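Local coordinates for protein flavodoxin (Lactobacillus reuteri, PDB 5VEG) that binds flavin mononucleotide and probably serves as a low-potential electron donor to redox enzymes, in association with a propanediol-utilization bacterial microcompartment, at residues N43-L55 / L155-A169. Sequence-based numbering, arbitrary orientation.
Sequences NNEEVANIVCDSL and LEPYEEDIERLNKFA. With FMN (flavin mononucleotide), chain D.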
loop_
_atom_site.group_PDB
_atom_site.type_symbol
_atom_site.label_atom_id
_atom_site.label_comp_id
_atom_site.label_asym_id
_atom_site.label_seq_id
_atom_site.Cartn_x
_atom_site.Cartn_y
_atom_site.Cartn_z
ATOM N N ASN A 43 -8.857 8.649 -5.394
ATOM C CA ASN A 43 -7.532 9.173 -5.081
ATOM C C ASN A 43 -6.546 8.049 -4.768
ATOM O O ASN A 43 -5.405 8.075 -5.230
ATOM C CB ASN A 43 -7.608 10.160 -3.906
ATOM C CG ASN A 43 -8.231 11.499 -4.309
ATOM O OD1 ASN A 43 -8.267 11.847 -5.488
ATOM N ND2 ASN A 43 -8.741 12.242 -3.324
ATOM N N ASN A 44 -6.964 7.066 -3.975
ATOM C CA ASN A 44 -6.065 5.978 -3.607
ATOM C C ASN A 44 -5.871 4.978 -4.724
ATOM O O ASN A 44 -4.848 4.281 -4.741
ATOM C CB ASN A 44 -6.584 5.282 -2.361
ATOM C CG ASN A 44 -6.251 6.056 -1.117
ATOM O OD1 ASN A 44 -5.173 5.889 -0.557
ATOM N ND2 ASN A 44 -7.164 6.929 -0.687
ATOM N N GLU A 45 -6.824 4.888 -5.657
ATOM C CA GLU A 45 -6.574 4.128 -6.875
ATOM C C GLU A 45 -5.568 4.853 -7.756
ATOM O O GLU A 45 -4.704 4.222 -8.378
ATOM C CB GLU A 45 -7.882 3.889 -7.629
ATOM C CG GLU A 45 -7.667 3.237 -8.968
ATOM C CD GLU A 45 -8.958 2.911 -9.690
ATOM O OE1 GLU A 45 -10.050 3.066 -9.090
ATOM O OE2 GLU A 45 -8.861 2.475 -10.861
ATOM N N GLU A 46 -5.662 6.185 -7.810
ATOM C CA GLU A 46 -4.625 6.978 -8.465
ATOM C C GLU A 46 -3.257 6.715 -7.844
ATOM O O GLU A 46 -2.270 6.512 -8.564
ATOM C CB GLU A 46 -4.988 8.468 -8.383
ATOM C CG GLU A 46 -4.218 9.376 -9.304
ATOM C CD GLU A 46 -4.779 10.806 -9.304
ATOM O OE1 GLU A 46 -5.889 11.023 -8.760
ATOM O OE2 GLU A 46 -4.116 11.710 -9.854
ATOM N N VAL A 47 -3.178 6.691 -6.509
ATOM C CA VAL A 47 -1.902 6.415 -5.839
ATOM C C VAL A 47 -1.390 5.031 -6.227
ATOM O O VAL A 47 -0.216 4.855 -6.571
ATOM C CB VAL A 47 -2.050 6.543 -4.315
ATOM C CG1 VAL A 47 -0.779 6.011 -3.585
ATOM C CG2 VAL A 47 -2.372 8.010 -3.912
ATOM N N ALA A 48 -2.268 4.028 -6.162
ATOM C CA ALA A 48 -1.881 2.680 -6.576
ATOM C C ALA A 48 -1.405 2.658 -8.032
ATOM O O ALA A 48 -0.400 2.011 -8.354
ATOM C CB ALA A 48 -3.056 1.723 -6.360
ATOM N N ASN A 49 -2.109 3.368 -8.922
ATOM C CA ASN A 49 -1.694 3.438 -10.325
ATOM C C ASN A 49 -0.281 3.988 -10.465
ATOM O O ASN A 49 0.521 3.473 -11.251
ATOM C CB ASN A 49 -2.660 4.317 -11.129
ATOM C CG ASN A 49 -4.030 3.686 -11.348
ATOM O OD1 ASN A 49 -4.258 2.502 -11.076
ATOM N ND2 ASN A 49 -4.958 4.493 -11.852
ATOM N N ILE A 50 0.034 5.060 -9.733
ATOM C CA ILE A 50 1.373 5.635 -9.812
ATOM C C ILE A 50 2.413 4.638 -9.323
ATOM O O ILE A 50 3.499 4.527 -9.898
ATOM C CB ILE A 50 1.435 6.954 -9.018
ATOM C CG1 ILE A 50 0.500 7.991 -9.661
ATOM C CG2 ILE A 50 2.871 7.462 -8.931
ATOM C CD1 ILE A 50 0.136 9.191 -8.745
ATOM N N VAL A 51 2.102 3.901 -8.255
ATOM C CA VAL A 51 3.060 2.930 -7.732
ATOM C C VAL A 51 3.235 1.771 -8.714
ATOM O O VAL A 51 4.357 1.317 -8.964
ATOM C CB VAL A 51 2.621 2.445 -6.336
ATOM C CG1 VAL A 51 3.547 1.335 -5.844
ATOM C CG2 VAL A 51 2.594 3.635 -5.316
ATOM N N CYS A 52 2.135 1.293 -9.302
ATOM C CA CYS A 52 2.226 0.237 -10.309
ATOM C C CYS A 52 3.067 0.672 -11.499
ATOM O O CYS A 52 3.876 -0.108 -12.015
ATOM C CB CYS A 52 0.840 -0.160 -10.796
ATOM S SG CYS A 52 -0.153 -0.951 -9.575
ATOM N N ASP A 53 2.878 1.911 -11.957
ATOM C CA ASP A 53 3.678 2.431 -13.058
ATOM C C ASP A 53 5.157 2.466 -12.691
ATOM O O ASP A 53 6.004 2.005 -13.461
ATOM C CB ASP A 53 3.190 3.830 -13.454
ATOM C CG ASP A 53 1.861 3.803 -14.196
ATOM O OD1 ASP A 53 1.488 2.728 -14.726
ATOM O OD2 ASP A 53 1.188 4.863 -14.247
ATOM N N SER A 54 5.491 3.022 -11.518
ATOM C CA SER A 54 6.899 3.117 -11.130
ATOM C C SER A 54 7.530 1.736 -10.957
ATOM O O SER A 54 8.701 1.534 -11.306
ATOM C CB SER A 54 7.054 3.929 -9.842
ATOM O OG SER A 54 6.312 5.136 -9.902
ATOM N N LEU A 55 6.784 0.776 -10.402
ATOM C CA LEU A 55 7.321 -0.575 -10.280
ATOM C C LEU A 55 7.519 -1.206 -11.656
ATOM O O LEU A 55 8.581 -1.776 -11.933
ATOM C CB LEU A 55 6.408 -1.432 -9.397
ATOM C CG LEU A 55 6.401 -1.055 -7.899
ATOM C CD1 LEU A 55 5.308 -1.811 -7.162
ATOM C CD2 LEU A 55 7.745 -1.310 -7.226
ATOM N N LEU A 155 -4.895 14.347 -0.184
ATOM C CA LEU A 155 -5.905 14.442 -1.247
ATOM C C LEU A 155 -5.289 13.927 -2.542
ATOM O O LEU A 155 -4.772 12.793 -2.569
ATOM C CB LEU A 155 -6.452 15.880 -1.310
ATOM C CG LEU A 155 -7.221 16.418 -0.110
ATOM C CD1 LEU A 155 -7.873 17.757 -0.467
ATOM C CD2 LEU A 155 -8.273 15.429 0.387
ATOM N N GLU A 156 -5.325 14.699 -3.639
ATOM C CA GLU A 156 -4.867 14.186 -4.916
ATOM C C GLU A 156 -3.346 14.211 -4.977
ATOM O O GLU A 156 -2.719 15.141 -4.461
ATOM C CB GLU A 156 -5.444 15.002 -6.066
ATOM C CG GLU A 156 -6.371 14.184 -6.941
ATOM C CD GLU A 156 -6.805 14.916 -8.188
ATOM O OE1 GLU A 156 -6.001 14.975 -9.146
ATOM O OE2 GLU A 156 -7.954 15.411 -8.214
ATOM N N PRO A 157 -2.735 13.203 -5.595
ATOM C CA PRO A 157 -1.274 13.205 -5.734
ATOM C C PRO A 157 -0.841 14.209 -6.792
ATOM O O PRO A 157 -1.365 14.221 -7.904
ATOM C CB PRO A 157 -0.949 11.761 -6.146
ATOM C CG PRO A 157 -2.210 11.250 -6.782
ATOM C CD PRO A 157 -3.354 11.963 -6.106
ATOM N N TYR A 158 0.107 15.068 -6.427
ATOM C CA TYR A 158 0.688 16.034 -7.343
ATOM C C TYR A 158 2.172 15.709 -7.562
ATOM O O TYR A 158 2.632 14.603 -7.237
ATOM C CB TYR A 158 0.451 17.443 -6.806
ATOM C CG TYR A 158 -0.686 18.184 -7.493
ATOM C CD1 TYR A 158 -2.015 17.910 -7.182
ATOM C CD2 TYR A 158 -0.424 19.164 -8.449
ATOM C CE1 TYR A 158 -3.061 18.595 -7.815
ATOM C CE2 TYR A 158 -1.447 19.849 -9.084
ATOM C CZ TYR A 158 -2.769 19.563 -8.765
ATOM O OH TYR A 158 -3.794 20.254 -9.393
ATOM N N GLU A 159 2.922 16.672 -8.112
ATOM C CA GLU A 159 4.269 16.368 -8.597
ATOM C C GLU A 159 5.175 15.866 -7.478
ATOM O O GLU A 159 5.896 14.874 -7.652
ATOM C CB GLU A 159 4.877 17.600 -9.268
ATOM C CG GLU A 159 5.041 17.467 -10.773
ATOM C CD GLU A 159 5.144 18.814 -11.472
ATOM O OE1 GLU A 159 5.713 19.754 -10.875
ATOM O OE2 GLU A 159 4.649 18.935 -12.615
ATOM N N GLU A 160 5.155 16.540 -6.325
ATOM C CA GLU A 160 5.957 16.100 -5.187
ATOM C C GLU A 160 5.539 14.707 -4.726
ATOM O O GLU A 160 6.391 13.847 -4.484
ATOM C CB GLU A 160 5.837 17.103 -4.036
ATOM C CG GLU A 160 5.781 18.580 -4.459
ATOM C CD GLU A 160 4.382 19.030 -4.890
ATOM O OE1 GLU A 160 4.191 19.279 -6.100
ATOM O OE2 GLU A 160 3.476 19.126 -4.028
ATOM N N ASP A 161 4.230 14.473 -4.586
ATOM C CA ASP A 161 3.742 13.141 -4.221
ATOM C C ASP A 161 4.210 12.084 -5.213
ATOM O O ASP A 161 4.577 10.965 -4.822
ATOM C CB ASP A 161 2.217 13.148 -4.143
ATOM C CG ASP A 161 1.692 14.285 -3.300
ATOM O OD1 ASP A 161 2.201 14.444 -2.175
ATOM O OD2 ASP A 161 0.778 15.011 -3.749
ATOM N N ILE A 162 4.207 12.423 -6.503
ATOM C CA ILE A 162 4.633 11.477 -7.529
ATOM C C ILE A 162 6.102 11.126 -7.359
ATOM O O ILE A 162 6.488 9.948 -7.431
ATOM C CB ILE A 162 4.341 12.044 -8.927
ATOM C CG1 ILE A 162 2.830 12.137 -9.140
ATOM C CG2 ILE A 162 4.991 11.179 -9.983
ATOM C CD1 ILE A 162 2.418 13.143 -10.191
ATOM N N GLU A 163 6.946 12.132 -7.103
ATOM C CA GLU A 163 8.352 11.833 -6.873
ATOM C C GLU A 163 8.519 10.968 -5.630
ATOM O O GLU A 163 9.299 10.017 -5.635
ATOM C CB GLU A 163 9.167 13.123 -6.766
ATOM C CG GLU A 163 9.553 13.683 -8.138
ATOM C CD GLU A 163 9.904 15.172 -8.140
ATOM O OE1 GLU A 163 10.111 15.757 -7.053
ATOM O OE2 GLU A 163 9.971 15.765 -9.240
ATOM N N ARG A 164 7.766 11.257 -4.563
ATOM C CA ARG A 164 7.842 10.436 -3.353
ATOM C C ARG A 164 7.398 8.999 -3.617
ATOM O O ARG A 164 8.001 8.057 -3.091
ATOM C CB ARG A 164 7.006 11.056 -2.234
ATOM C CG ARG A 164 7.532 12.405 -1.791
ATOM C CD ARG A 164 7.304 12.649 -0.326
ATOM N NE ARG A 164 7.979 13.862 0.145
ATOM C CZ ARG A 164 9.172 13.893 0.739
ATOM N NH1 ARG A 164 9.846 12.766 0.963
ATOM N NH2 ARG A 164 9.687 15.059 1.138
ATOM N N LEU A 165 6.349 8.806 -4.424
ATOM C CA LEU A 165 5.920 7.451 -4.763
ATOM C C LEU A 165 6.924 6.736 -5.666
ATOM O O LEU A 165 6.973 5.502 -5.672
ATOM C CB LEU A 165 4.540 7.482 -5.420
ATOM C CG LEU A 165 3.381 7.875 -4.485
ATOM C CD1 LEU A 165 2.103 8.087 -5.289
ATOM C CD2 LEU A 165 3.157 6.843 -3.376
ATOM N N ASN A 166 7.736 7.476 -6.414
ATOM C CA ASN A 166 8.793 6.837 -7.191
ATOM C C ASN A 166 9.927 6.358 -6.298
ATOM O O ASN A 166 10.440 5.250 -6.485
ATOM C CB ASN A 166 9.324 7.803 -8.247
ATOM C CG ASN A 166 8.637 7.635 -9.568
ATOM O OD1 ASN A 166 7.641 8.306 -9.853
ATOM N ND2 ASN A 166 9.154 6.723 -10.391
ATOM N N LYS A 167 10.359 7.183 -5.340
ATOM C CA LYS A 167 11.362 6.717 -4.387
ATOM C C LYS A 167 10.841 5.532 -3.582
ATOM O O LYS A 167 11.580 4.572 -3.324
ATOM C CB LYS A 167 11.783 7.863 -3.465
ATOM C CG LYS A 167 12.544 8.969 -4.203
ATOM C CD LYS A 167 12.679 10.257 -3.383
ATOM C CE LYS A 167 13.704 11.213 -4.009
ATOM N NZ LYS A 167 13.747 12.546 -3.342
ATOM N N PHE A 168 9.577 5.605 -3.152
ATOM C CA PHE A 168 8.882 4.474 -2.545
ATOM C C PHE A 168 9.084 3.202 -3.370
ATOM O O PHE A 168 9.605 2.203 -2.866
ATOM C CB PHE A 168 7.406 4.853 -2.414
ATOM C CG PHE A 168 6.510 3.796 -1.822
ATOM C CD1 PHE A 168 6.484 3.564 -0.449
ATOM C CD2 PHE A 168 5.608 3.121 -2.630
ATOM C CE1 PHE A 168 5.626 2.634 0.095
ATOM C CE2 PHE A 168 4.728 2.178 -2.096
ATOM C CZ PHE A 168 4.728 1.939 -0.732
ATOM N N ALA A 169 8.734 3.246 -4.663
ATOM C CA ALA A 169 8.895 2.075 -5.529
ATOM C C ALA A 169 10.354 1.645 -5.653
ATOM O O ALA A 169 10.656 0.445 -5.629
ATOM C CB ALA A 169 8.322 2.363 -6.914
HETATM N N1 FMN D . -8.774 11.492 5.741
HETATM C C2 FMN D . -7.865 11.214 6.741
HETATM O O2 FMN D . -6.665 11.209 6.483
HETATM N N3 FMN D . -8.296 10.957 8.025
HETATM C C4 FMN D . -9.642 10.975 8.327
HETATM O O4 FMN D . -9.995 10.736 9.476
HETATM C C4A FMN D . -10.574 11.261 7.327
HETATM N N5 FMN D . -11.930 11.284 7.602
HETATM C C5A FMN D . -12.821 11.567 6.573
HETATM C C6 FMN D . -14.199 11.605 6.817
HETATM C C7 FMN D . -15.092 11.892 5.779
HETATM C C7M FMN D . -16.575 11.936 6.033
HETATM C C8 FMN D . -14.614 12.155 4.500
HETATM C C8M FMN D . -15.577 12.469 3.388
HETATM C C9 FMN D . -13.245 12.125 4.249
HETATM C C9A FMN D . -12.361 11.820 5.284
HETATM N N10 FMN D . -11.011 11.784 5.014
HETATM C C10 FMN D . -10.123 11.519 6.033
HETATM C "C1'" FMN D . -10.527 12.122 3.636
HETATM C "C2'" FMN D . -10.298 10.982 2.653
HETATM O "O2'" FMN D . -9.405 10.065 3.231
HETATM C "C3'" FMN D . -9.620 11.641 1.466
HETATM O "O3'" FMN D . -10.508 12.498 0.774
HETATM C "C4'" FMN D . -9.050 10.636 0.485
HETATM O "O4'" FMN D . -8.361 11.343 -0.515
HETATM C "C5'" FMN D . -10.165 9.848 -0.182
HETATM O "O5'" FMN D . -9.540 8.821 -0.923
HETATM P P FMN D . -10.334 8.050 -2.093
HETATM O O1P FMN D . -10.637 9.050 -3.188
HETATM O O2P FMN D . -9.395 6.979 -2.620
HETATM O O3P FMN D . -11.626 7.496 -1.572
#
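L165 pushes its forked end between V47, I50 and V51, where the first and last helices of the flavodoxin fold pack on one face of its five-stranded parallel sheet. The axes of 43-55 and 159-169 pass 8.8 Å apart at -50°. L165 CD1 touches I50 CG2 at 3.8 Å, while its other methyl, CD2, reaches V51 CG2; V47 CG1 lies near both. Beneath them, V47 and L165 rest on A117 of the central sheet. V51 CG1 meets the F168 ring at its edge, and farther along A169 CB fits against S54 CB and L55 CD2.

Where the chain leads into the last helix, P157 is the apolar wedge. I50 CD1 lies 3.7 Å from P157 CG, and the extended E46 side chain, with CG anti to the backbone N (chi1 -165°), runs across the same ring, its CD 3.6 Å from P157 CG. With E46 cut back to an alanine, the atoms that lie over P157 are gone, which is likely to leave that side of the proline ring without its neighbour. The E46 and E156 carboxylates come close as like charges, E46 OE2 lying 3.8 Å from E156 OE1.

Polar groups dominate at the FMN end. N43 and N44 start the helix at the phosphate: their backbone N-H groups bond to O1P and O2P respectively, and N43 ND2 donates almost straight (173°) to the ribityl O4'. L155 CD2 flanks the ribityl chain. At the far end S54 OG turns back on its own helix, bonding to I50 O at 2.9 Å, from the opposite face of that carbonyl to S54 N.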